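PDB 2OG5: L-asparagine oxygenase from Streptomyces coelicolor, which catalyses the iron- and 2-oxoglutarate-dependent 3-hydroxylation of L-asparagine, supplying a building block of the non-ribosomally made calcium-dependent antibiotic. Local coordinates for residues A[181-186]-A[232-237]; A[188-193]-A[305-310]; A[144-149]-A[329-334]; A[211-216]-A[257-262]. All blocks are in the same frame, centred on the assembly; numbering follows the deposited sequence.

Interaction 1: A[181-186]-A[232-237]. With NA (sodium ion), chain B.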
# COMPACT_ATOMS: atom_id res chain seq x y z
N GLU A 181 -1.21 -5.65 -4.38
CA GLU A 181 -0.46 -6.14 -3.23
C GLU A 181 -1.02 -7.50 -2.79
O GLU A 181 -2.21 -7.63 -2.56
CB GLU A 181 -0.55 -5.15 -2.08
CG GLU A 181 0.45 -5.40 -0.97
CD GLU A 181 1.87 -5.16 -1.41
OE1 GLU A 181 2.07 -4.39 -2.37
OE2 GLU A 181 2.80 -5.75 -0.81
N ASN A 182 -0.13 -8.48 -2.67
CA ASN A 182 -0.45 -9.82 -2.20
C ASN A 182 -1.65 -10.38 -2.95
O ASN A 182 -2.59 -10.91 -2.35
CB ASN A 182 -0.68 -9.84 -0.67
CG ASN A 182 0.56 -9.42 0.12
OD1 ASN A 182 0.47 -9.01 1.29
ND2 ASN A 182 1.72 -9.51 -0.51
N ALA A 183 -1.59 -10.28 -4.28
CA ALA A 183 -2.70 -10.67 -5.16
C ALA A 183 -3.18 -12.10 -4.92
O ALA A 183 -4.37 -12.38 -5.04
CB ALA A 183 -2.30 -10.48 -6.64
N PHE A 184 -2.26 -12.99 -4.57
CA PHE A 184 -2.60 -14.39 -4.31
C PHE A 184 -3.53 -14.60 -3.12
O PHE A 184 -4.17 -15.64 -3.02
CB PHE A 184 -1.32 -15.19 -4.04
CG PHE A 184 -0.72 -14.96 -2.67
CD1 PHE A 184 -0.97 -15.85 -1.63
CD2 PHE A 184 0.08 -13.86 -2.41
CE1 PHE A 184 -0.42 -15.63 -0.36
CE2 PHE A 184 0.63 -13.64 -1.14
CZ PHE A 184 0.38 -14.53 -0.13
N HIS A 185 -3.56 -13.64 -2.19
CA HIS A 185 -4.16 -13.89 -0.87
C HIS A 185 -5.64 -13.48 -0.81
O HIS A 185 -6.01 -12.39 -1.26
CB HIS A 185 -3.35 -13.13 0.18
CG HIS A 185 -3.52 -13.65 1.57
ND1 HIS A 185 -4.71 -13.58 2.27
CD2 HIS A 185 -2.62 -14.20 2.43
CE1 HIS A 185 -4.55 -14.08 3.47
NE2 HIS A 185 -3.29 -14.47 3.60
N GLU A 186 -6.46 -14.37 -0.26
CA GLU A 186 -7.89 -14.13 -0.07
C GLU A 186 -8.19 -12.85 0.71
O GLU A 186 -9.18 -12.17 0.45
CB GLU A 186 -8.53 -15.33 0.65
CG GLU A 186 -10.01 -15.18 0.98
CD GLU A 186 -10.58 -16.35 1.77
OE1 GLU A 186 -9.83 -17.29 2.13
OE2 GLU A 186 -11.80 -16.30 2.06
N PHE A 232 -6.00 -17.75 -15.24
CA PHE A 232 -4.82 -17.10 -14.67
C PHE A 232 -4.47 -17.72 -13.32
O PHE A 232 -5.33 -17.88 -12.45
CB PHE A 232 -5.08 -15.61 -14.50
CG PHE A 232 -5.59 -14.93 -15.74
CD1 PHE A 232 -4.71 -14.37 -16.65
CD2 PHE A 232 -6.95 -14.89 -16.00
CE1 PHE A 232 -5.18 -13.75 -17.80
CE2 PHE A 232 -7.43 -14.28 -17.14
CZ PHE A 232 -6.55 -13.71 -18.05
N ARG A 233 -3.20 -18.05 -13.14
CA ARG A 233 -2.72 -18.69 -11.92
C ARG A 233 -1.74 -17.76 -11.20
O ARG A 233 -0.71 -17.41 -11.76
CB ARG A 233 -2.02 -19.99 -12.28
CG ARG A 233 -1.56 -20.83 -11.10
CD ARG A 233 -0.89 -22.11 -11.58
NE ARG A 233 -1.79 -22.96 -12.37
CZ ARG A 233 -2.58 -23.91 -11.87
NH1 ARG A 233 -2.62 -24.18 -10.57
NH2 ARG A 233 -3.36 -24.61 -12.70
N THR A 234 -2.07 -17.37 -9.97
CA THR A 234 -1.18 -16.54 -9.15
C THR A 234 -0.81 -17.31 -7.89
O THR A 234 -1.51 -17.27 -6.89
CB THR A 234 -1.86 -15.20 -8.80
OG1 THR A 234 -2.35 -14.58 -9.99
CG2 THR A 234 -0.86 -14.24 -8.12
N ALA A 235 0.30 -18.05 -7.95
CA ALA A 235 0.67 -18.92 -6.84
C ALA A 235 1.25 -18.09 -5.70
O ALA A 235 1.81 -17.01 -5.95
CB ALA A 235 1.67 -19.99 -7.29
N PRO A 236 1.10 -18.56 -4.44
CA PRO A 236 1.66 -17.80 -3.33
C PRO A 236 3.18 -17.78 -3.42
O PRO A 236 3.77 -18.69 -4.00
CB PRO A 236 1.23 -18.59 -2.09
CG PRO A 236 0.18 -19.54 -2.54
CD PRO A 236 0.45 -19.80 -3.98
N PRO A 237 3.81 -16.75 -2.85
CA PRO A 237 5.27 -16.77 -2.82
C PRO A 237 5.78 -17.92 -1.96
O PRO A 237 5.05 -18.39 -1.07
CB PRO A 237 5.63 -15.41 -2.19
CG PRO A 237 4.39 -14.59 -2.25
CD PRO A 237 3.26 -15.55 -2.20
NA NA B . 3.43 -3.53 -3.57
O HOH W 1 4.56 -4.93 -2.81
O HOH W 2 5.25 -2.64 -3.75
O HOH W 3 3.95 -1.89 -1.69
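Two prolines cover one face of the Phe-184 ring and His-185 CB the other. Pro-237 CD is 3.6 Å from the ring centroid and 19° off the normal, with Pro-236 CA over the same face at 4.1 Å: a pair of CH-pi contacts. His-185 CB sits over the ring centre, and the Phe-184 atom CZ in turn meets the imidazole of His-185 at its edge, in plane. Phe-240 adds an edge-to-face ring contact. The ring rides on a type I beta turn from Asn-182 to His-185, closed by the bond from His-185 N to Asn-182 O. This turn follows directly on Glu-181, a member of the two-histidine-one-carboxylate facial triad of iron(II)/2-oxoglutarate oxygenases.

The proline side chains cross that of Phe-184 at about a right angle. Beside the Phe-184 CB, Thr-234 turns its methyl CG2 to that atom and to Ala-183 CB, 4.3 Å from the latter, while Thr-234 OG1 is hydrogen-bonded to Thr-269 OG1. No hydrogen bond joins the two segments, and the proline side lies near the surface. At the other end of 181-186, the sodium ion occupies the iron site, bound by His-179, His-311, three waters and Glu-181 OE1 at 2.0 Å.

Interaction 2: A[188-193]-A[305-310]; sequences RPDFVM and DNRVTV
Asn-306 reaches across to the backbone of 188-193 with both its main chain and its side chain. Its CG is anti to the backbone N (chi1 -164°), which carries the amide to Pro-189: ND2 donates to Pro-189 O at 2.8 Å, with the acceptor only 5° out of the amide plane. The main-chain N of Asn-306 bonds to Asp-190 O, also at 2.8 Å but more bent, 142° at the hydrogen. The amide's other end, OD1, accepts from Glu-181 N, so the rotation of the group is set from both sides.

Arg-307 folds back at chi2 and chi3, laying its guanidinium beside Asp-305. NE and the backbone N of Arg-307 both bond to Asp-305 OD1, the first in a salt bridge at 2.9 Å on the syn side, the second closing an Asx turn from the anti side; they come from opposite faces of the carboxylate, whose OD2 bonds to Ser-94 OG. The folded arginine also touches the other segment: Asp-190 CB lies over one guanidinium face, and NH2 is 3.5 Å from Phe-191 CZ. The Phe-191 ring meets Asp-305 at a slant, CD1 3.7 Å from Asp-305 CA. Arg-188, extended from CG to NE, bonds through NH1 to His-185 O, and water 4 links its NE to Asn-306 O.

Phe-191 and Asp-305 form an antiparallel non-hydrogen-bonded pair, next to a classic bulge where Asp-190 and Phe-191 both face Val-332. Strand 191-196 lies between strands 301-305 and 326-333 of the large sheet, while 309-313 belongs to the four-stranded antiparallel sheet with 176-179, 207-211 and 292-294.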
# COMPACT_ATOMS: atom_id res chain seq x y z
N ARG A 188 -6.01 -10.22 1.01
CA ARG A 188 -5.03 -9.22 0.62
C ARG A 188 -5.48 -7.82 1.06
O ARG A 188 -6.66 -7.57 1.27
CB ARG A 188 -4.81 -9.27 -0.89
CG ARG A 188 -6.02 -8.93 -1.72
CD ARG A 188 -5.77 -9.31 -3.17
NE ARG A 188 -6.98 -9.26 -3.98
CZ ARG A 188 -7.90 -10.22 -4.03
NH1 ARG A 188 -7.78 -11.34 -3.32
NH2 ARG A 188 -8.97 -10.07 -4.81
N PRO A 189 -4.52 -6.89 1.21
CA PRO A 189 -4.90 -5.56 1.67
C PRO A 189 -6.00 -4.94 0.83
O PRO A 189 -6.01 -5.10 -0.40
CB PRO A 189 -3.59 -4.77 1.52
CG PRO A 189 -2.54 -5.80 1.69
CD PRO A 189 -3.06 -7.01 1.01
N ASP A 190 -6.91 -4.22 1.47
CA ASP A 190 -7.91 -3.42 0.77
C ASP A 190 -7.33 -2.07 0.36
O ASP A 190 -7.57 -1.62 -0.76
CB ASP A 190 -9.15 -3.30 1.63
CG ASP A 190 -9.77 -4.66 1.89
OD1 ASP A 190 -10.20 -5.32 0.93
OD2 ASP A 190 -9.78 -5.11 3.06
N PHE A 191 -6.56 -1.45 1.26
CA PHE A 191 -5.76 -0.27 0.92
C PHE A 191 -4.30 -0.51 1.27
O PHE A 191 -4.01 -1.19 2.27
CB PHE A 191 -6.24 1.00 1.64
CG PHE A 191 -7.67 1.34 1.37
CD1 PHE A 191 -8.04 2.00 0.20
CD2 PHE A 191 -8.65 1.04 2.29
CE1 PHE A 191 -9.36 2.30 -0.05
CE2 PHE A 191 -9.97 1.36 2.05
CZ PHE A 191 -10.33 1.98 0.87
N VAL A 192 -3.40 0.07 0.48
CA VAL A 192 -1.98 0.12 0.79
C VAL A 192 -1.61 1.58 0.99
O VAL A 192 -1.87 2.41 0.11
CB VAL A 192 -1.13 -0.46 -0.34
CG1 VAL A 192 0.37 -0.36 -0.01
CG2 VAL A 192 -1.53 -1.92 -0.60
N MET A 193 -1.05 1.89 2.16
CA MET A 193 -0.65 3.26 2.51
C MET A 193 0.86 3.36 2.54
O MET A 193 1.52 2.52 3.14
CB MET A 193 -1.20 3.63 3.89
CG MET A 193 -2.71 3.52 3.96
SD MET A 193 -3.41 4.28 5.44
CE MET A 193 -2.67 3.25 6.68
N ASP A 305 -6.14 2.15 -3.45
CA ASP A 305 -7.24 1.21 -3.33
C ASP A 305 -6.86 -0.06 -4.07
O ASP A 305 -6.91 -0.12 -5.30
CB ASP A 305 -8.52 1.82 -3.89
CG ASP A 305 -9.73 0.94 -3.69
OD1 ASP A 305 -9.53 -0.28 -3.48
OD2 ASP A 305 -10.88 1.45 -3.77
N ASN A 306 -6.45 -1.06 -3.31
CA ASN A 306 -5.90 -2.30 -3.85
C ASN A 306 -6.94 -3.20 -4.49
O ASN A 306 -6.57 -4.23 -5.08
CB ASN A 306 -5.17 -3.05 -2.74
CG ASN A 306 -4.24 -4.15 -3.26
OD1 ASN A 306 -3.47 -3.93 -4.20
ND2 ASN A 306 -4.29 -5.32 -2.62
N ARG A 307 -8.23 -2.85 -4.37
CA ARG A 307 -9.29 -3.59 -5.07
C ARG A 307 -9.34 -3.24 -6.56
O ARG A 307 -9.74 -4.08 -7.38
CB ARG A 307 -10.68 -3.29 -4.48
CG ARG A 307 -11.09 -4.05 -3.23
CD ARG A 307 -10.59 -3.43 -1.95
NE ARG A 307 -10.98 -2.04 -1.77
CZ ARG A 307 -12.01 -1.59 -1.05
NH1 ARG A 307 -12.79 -2.42 -0.37
NH2 ARG A 307 -12.26 -0.30 -0.99
N VAL A 308 -8.95 -2.01 -6.91
CA VAL A 308 -9.13 -1.49 -8.26
C VAL A 308 -7.85 -0.93 -8.90
O VAL A 308 -7.84 -0.63 -10.09
CB VAL A 308 -10.22 -0.40 -8.33
CG1 VAL A 308 -11.59 -1.00 -8.07
CG2 VAL A 308 -9.92 0.75 -7.38
N THR A 309 -6.77 -0.83 -8.13
CA THR A 309 -5.57 -0.16 -8.59
C THR A 309 -4.34 -1.01 -8.32
O THR A 309 -4.16 -1.49 -7.20
CB THR A 309 -5.44 1.21 -7.90
OG1 THR A 309 -6.57 2.00 -8.27
CG2 THR A 309 -4.17 1.97 -8.29
N VAL A 310 -3.54 -1.21 -9.36
CA VAL A 310 -2.23 -1.83 -9.26
C VAL A 310 -1.16 -0.76 -9.07
O VAL A 310 -1.37 0.40 -9.40
CB VAL A 310 -1.89 -2.67 -10.51
CG1 VAL A 310 -2.88 -3.83 -10.67
CG2 VAL A 310 -1.88 -1.81 -11.80
O HOH W 4 -6.45 -6.99 -5.73

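Interaction 3: A[144-149]-A[329-334]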
# COMPACT_ATOMS: atom_id res chain seq x y z
N GLY A 144 -3.43 -4.25 9.26
CA GLY A 144 -3.16 -5.68 9.24
C GLY A 144 -1.83 -5.98 8.59
O GLY A 144 -1.28 -5.17 7.85
N ALA A 145 -1.31 -7.16 8.88
CA ALA A 145 -0.08 -7.63 8.24
C ALA A 145 -0.08 -9.15 8.20
O ALA A 145 -0.95 -9.78 8.78
CB ALA A 145 1.15 -7.11 8.95
N PHE A 146 0.89 -9.70 7.48
CA PHE A 146 0.93 -11.14 7.20
C PHE A 146 2.20 -11.70 7.81
O PHE A 146 3.27 -11.18 7.57
CB PHE A 146 0.91 -11.38 5.69
CG PHE A 146 -0.29 -10.77 5.03
CD1 PHE A 146 -1.45 -11.50 4.87
CD2 PHE A 146 -0.28 -9.43 4.64
CE1 PHE A 146 -2.58 -10.93 4.29
CE2 PHE A 146 -1.41 -8.85 4.07
CZ PHE A 146 -2.55 -9.60 3.90
N LEU A 147 2.06 -12.77 8.60
CA LEU A 147 3.20 -13.29 9.35
C LEU A 147 4.43 -13.59 8.47
O LEU A 147 5.57 -13.28 8.84
CB LEU A 147 2.76 -14.52 10.15
CG LEU A 147 3.83 -15.12 11.07
CD1 LEU A 147 4.39 -14.06 12.03
CD2 LEU A 147 3.30 -16.31 11.85
N PRO A 148 4.22 -14.20 7.29
CA PRO A 148 5.38 -14.50 6.43
C PRO A 148 6.03 -13.33 5.68
O PRO A 148 7.03 -13.55 4.96
CB PRO A 148 4.81 -15.49 5.40
CG PRO A 148 3.58 -15.99 6.00
CD PRO A 148 3.01 -14.82 6.73
N GLU A 149 5.49 -12.12 5.82
CA GLU A 149 6.02 -10.95 5.12
C GLU A 149 6.39 -9.86 6.13
O GLU A 149 5.54 -9.37 6.87
CB GLU A 149 4.96 -10.45 4.13
CG GLU A 149 5.24 -9.11 3.48
CD GLU A 149 4.06 -8.61 2.65
OE1 GLU A 149 2.91 -8.61 3.16
OE2 GLU A 149 4.31 -8.19 1.49
N ARG A 329 5.15 1.70 5.23
CA ARG A 329 3.97 1.13 4.63
C ARG A 329 3.11 0.43 5.67
O ARG A 329 3.61 -0.32 6.51
CB ARG A 329 4.38 0.12 3.56
CG ARG A 329 3.20 -0.45 2.80
CD ARG A 329 3.66 -1.42 1.76
NE ARG A 329 4.25 -2.60 2.36
CZ ARG A 329 4.91 -3.53 1.69
NH1 ARG A 329 5.07 -3.43 0.39
NH2 ARG A 329 5.43 -4.56 2.35
N THR A 330 1.81 0.66 5.58
CA THR A 330 0.82 -0.07 6.37
C THR A 330 -0.35 -0.48 5.48
O THR A 330 -0.81 0.29 4.65
CB THR A 330 0.31 0.78 7.53
OG1 THR A 330 1.40 0.98 8.42
CG2 THR A 330 -0.83 0.11 8.27
N PHE A 331 -0.78 -1.73 5.66
CA PHE A 331 -1.95 -2.28 4.99
C PHE A 331 -3.21 -2.04 5.80
O PHE A 331 -3.19 -2.09 7.04
CB PHE A 331 -1.80 -3.78 4.80
CG PHE A 331 -0.57 -4.20 4.03
CD1 PHE A 331 -0.16 -3.51 2.91
CD2 PHE A 331 0.18 -5.30 4.44
CE1 PHE A 331 0.95 -3.90 2.20
CE2 PHE A 331 1.30 -5.70 3.74
CZ PHE A 331 1.68 -5.01 2.61
N VAL A 332 -4.32 -1.79 5.11
CA VAL A 332 -5.63 -1.64 5.73
C VAL A 332 -6.59 -2.71 5.24
O VAL A 332 -6.68 -2.98 4.04
CB VAL A 332 -6.23 -0.27 5.39
CG1 VAL A 332 -7.55 -0.07 6.12
CG2 VAL A 332 -5.23 0.83 5.75
N LEU A 333 -7.29 -3.31 6.20
CA LEU A 333 -8.39 -4.22 5.95
C LEU A 333 -9.69 -3.48 6.27
O LEU A 333 -9.88 -2.97 7.38
CB LEU A 333 -8.24 -5.49 6.79
CG LEU A 333 -6.99 -6.32 6.44
CD1 LEU A 333 -6.71 -7.40 7.50
CD2 LEU A 333 -7.11 -6.94 5.06
N THR A 334 -10.56 -3.38 5.28
CA THR A 334 -11.82 -2.66 5.44
C THR A 334 -12.81 -3.38 6.35
O THR A 334 -13.64 -2.73 6.96
CB THR A 334 -12.48 -2.41 4.09
OG1 THR A 334 -12.39 -3.59 3.28
CG2 THR A 334 -11.78 -1.25 3.40
O HOH W 5 0.82 -3.35 7.46
O HOH W 6 6.44 -6.22 -0.16
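Backbone contacts join Gly-144 to Phe-331. Gly-144 N donates to Phe-331 O at 3.1 Å, from above the carbonyl plane, and water 5 stands between Gly-144 O and Phe-331 N, donating to Gly-144 O and accepting from Phe-331 N. The short strand segments run 107° apart. Leu-333 CD1 packs 4.3 Å from Gly-144 CA.

A second group gathers the contacts of the Phe-331 ring. Phe-146 crosses it at about a right angle, and Phe-331 CD2 comes to the edge of the Phe-146 ring, 3.9 Å from Phe-146 CE2. Two oxygens, Gly-144 O and Glu-149 OE1, lie at the edge of the Phe-331 ring, near its plane, the latter 3.4 Å from Phe-331 CE2. Phe-331 CZ rests against one face of the Arg-329 guanidinium, 3.4 Å above its plane and offset toward the rim.

Among the charged groups, Glu-149 is extended, with CG anti to the backbone N (chi1 170°), and reaches toward Arg-329. Its OE2 is 3.9 Å from Arg-329 NH2, a long salt bridge with the oxygen well out of the guanidinium plane, so it works through charge alone. Arg-329 NH2 instead bonds to Gln-156 OE1, while water 6 accepts from NH1 in the guanidinium plane. Glu-149 and Arg-329 both bind L-asparagine, and the contact brings these two residues together beside the iron site of this jelly-roll oxygenase of the clavaminate synthase family.

Interaction 4: A[211-216]-A[257-262]; sequences CVRRVL and RSDPDL
Arg-213 and Asp-259 meet obliquely, their guanidinium and carboxylate planes 45° apart, yet the acceptor oxygen lies in the guanidinium plane. Asp-259 OD1 is met at that edge by Arg-213 NE, 3.0 Å away and nearly straight at 164°, on the syn side of the carboxylate; a weak second bond comes from NH2. The arginine runs extended from CG to NE to get there, and its NH1 turns to Gly-95 O and Ser-94 OG.

Leu-216 points its CD2 methyl at the CD of the Pro-260 ring, 3.6 Å away; the same methyl lies against the carbonyl oxygens of Arg-257 and Ser-258. The contact sets the short helix 212-215 and the residue after it against the hairpin of strands 253-255 and 260-262, with Asp-259 in its turn. Cys-211 is the N-cap of the helix: its SG accepts from Arg-213 N at 3.5 Å. Val-212 also points toward the hairpin. With its chi1 at 69°, CG1 stands between the backbone N and carbonyl carbon and sits 3.5 Å from Pro-260 O, while Val-212 CB faces Leu-262 CD2 at 4.2 Å. Leu-262 also touches Phe-287 of helix 274-290.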
# COMPACT_ATOMS: atom_id res chain seq x y z
N CYS A 211 -5.28 2.35 -12.49
CA CYS A 211 -6.60 1.90 -12.05
C CYS A 211 -7.34 1.21 -13.18
O CYS A 211 -7.35 1.70 -14.32
CB CYS A 211 -7.39 3.10 -11.53
SG CYS A 211 -8.98 2.70 -10.76
N VAL A 212 -7.97 0.09 -12.86
CA VAL A 212 -8.79 -0.64 -13.83
C VAL A 212 -9.90 0.25 -14.41
O VAL A 212 -10.33 0.03 -15.55
CB VAL A 212 -9.41 -1.92 -13.22
CG1 VAL A 212 -10.47 -1.58 -12.18
CG2 VAL A 212 -9.99 -2.82 -14.32
N ARG A 213 -10.33 1.27 -13.67
CA ARG A 213 -11.36 2.22 -14.17
C ARG A 213 -10.90 3.04 -15.37
O ARG A 213 -11.72 3.41 -16.23
CB ARG A 213 -11.82 3.17 -13.06
CG ARG A 213 -12.57 2.46 -11.94
CD ARG A 213 -12.92 3.37 -10.77
NE ARG A 213 -13.68 2.58 -9.81
CZ ARG A 213 -13.57 2.66 -8.48
NH1 ARG A 213 -12.74 3.50 -7.90
NH2 ARG A 213 -14.30 1.86 -7.72
N ARG A 214 -9.61 3.36 -15.43
CA ARG A 214 -9.04 4.08 -16.58
C ARG A 214 -8.86 3.17 -17.77
O ARG A 214 -8.95 3.64 -18.90
CB ARG A 214 -7.68 4.70 -16.26
CG ARG A 214 -7.67 5.77 -15.19
CD ARG A 214 -8.43 7.01 -15.61
NE ARG A 214 -8.11 8.18 -14.79
CZ ARG A 214 -8.74 9.35 -14.89
NH1 ARG A 214 -9.70 9.53 -15.79
NH2 ARG A 214 -8.39 10.35 -14.10
N VAL A 215 -8.57 1.89 -17.55
CA VAL A 215 -8.22 1.02 -18.67
C VAL A 215 -9.36 0.19 -19.23
O VAL A 215 -9.37 -0.06 -20.44
CB VAL A 215 -7.01 0.10 -18.38
CG1 VAL A 215 -5.85 0.91 -17.78
CG2 VAL A 215 -7.37 -1.03 -17.48
N LEU A 216 -10.32 -0.23 -18.40
CA LEU A 216 -11.38 -1.14 -18.87
C LEU A 216 -12.05 -0.67 -20.18
O LEU A 216 -12.20 -1.48 -21.09
CB LEU A 216 -12.42 -1.41 -17.78
CG LEU A 216 -13.51 -2.44 -18.15
CD1 LEU A 216 -12.91 -3.81 -18.40
CD2 LEU A 216 -14.56 -2.53 -17.05
N ARG A 257 -19.59 -5.83 -13.91
CA ARG A 257 -19.04 -5.83 -15.27
C ARG A 257 -18.55 -4.47 -15.73
O ARG A 257 -17.62 -4.40 -16.54
CB ARG A 257 -20.07 -6.39 -16.25
CG ARG A 257 -20.12 -7.90 -16.19
CD ARG A 257 -19.14 -8.52 -17.19
NE ARG A 257 -18.92 -9.95 -16.96
CZ ARG A 257 -18.38 -10.78 -17.85
NH1 ARG A 257 -17.99 -10.34 -19.04
NH2 ARG A 257 -18.23 -12.07 -17.55
N SER A 258 -19.15 -3.40 -15.22
CA SER A 258 -18.75 -2.04 -15.59
C SER A 258 -17.74 -1.44 -14.61
O SER A 258 -16.91 -0.61 -15.01
CB SER A 258 -19.96 -1.12 -15.71
OG SER A 258 -20.61 -0.95 -14.47
N ASP A 259 -17.83 -1.84 -13.34
CA ASP A 259 -16.96 -1.34 -12.27
C ASP A 259 -16.34 -2.53 -11.50
O ASP A 259 -16.56 -2.68 -10.30
CB ASP A 259 -17.78 -0.43 -11.34
CG ASP A 259 -16.96 0.25 -10.24
OD1 ASP A 259 -15.73 0.41 -10.37
OD2 ASP A 259 -17.58 0.66 -9.23
N PRO A 260 -15.55 -3.36 -12.20
CA PRO A 260 -14.97 -4.52 -11.53
C PRO A 260 -13.85 -4.19 -10.54
O PRO A 260 -13.23 -3.13 -10.62
CB PRO A 260 -14.38 -5.33 -12.68
CG PRO A 260 -14.07 -4.33 -13.72
CD PRO A 260 -15.16 -3.30 -13.62
N ASP A 261 -13.60 -5.12 -9.62
CA ASP A 261 -12.32 -5.18 -8.93
C ASP A 261 -11.37 -6.00 -9.79
O ASP A 261 -11.80 -6.65 -10.75
CB ASP A 261 -12.45 -5.85 -7.56
CG ASP A 261 -13.31 -5.06 -6.59
OD1 ASP A 261 -13.48 -3.83 -6.76
OD2 ASP A 261 -13.79 -5.67 -5.62
N LEU A 262 -10.08 -6.00 -9.46
CA LEU A 262 -9.16 -6.92 -10.13
C LEU A 262 -8.14 -7.54 -9.18
O LEU A 262 -7.94 -7.07 -8.06
CB LEU A 262 -8.46 -6.27 -11.32
CG LEU A 262 -7.21 -5.45 -11.08
CD1 LEU A 262 -6.63 -5.05 -12.44
CD2 LEU A 262 -7.51 -4.22 -10.22

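How the interactions relate
Interactions 2 and 3 are buried and meet in the large sheet, where strands 191-196 and 326-333 are neighbours: Asp-190 bonds through N to Val-332 O and through OD2 to Thr-334 N. Interaction 1 lies near the surface and is apolar between its segments, yet its Glu-181 end reaches the core, bonded to Asn-306 of interaction 2 and near Arg-329 of interaction 3. Interaction 4 is partly buried, with a salt bridge toward its outer side; it touches interaction 2 through Leu-262 N to Arg-307 O and Val-212 N to Val-308 O. Interactions 3 and 4 stay apart, their nearest atoms about 9 Å from each other.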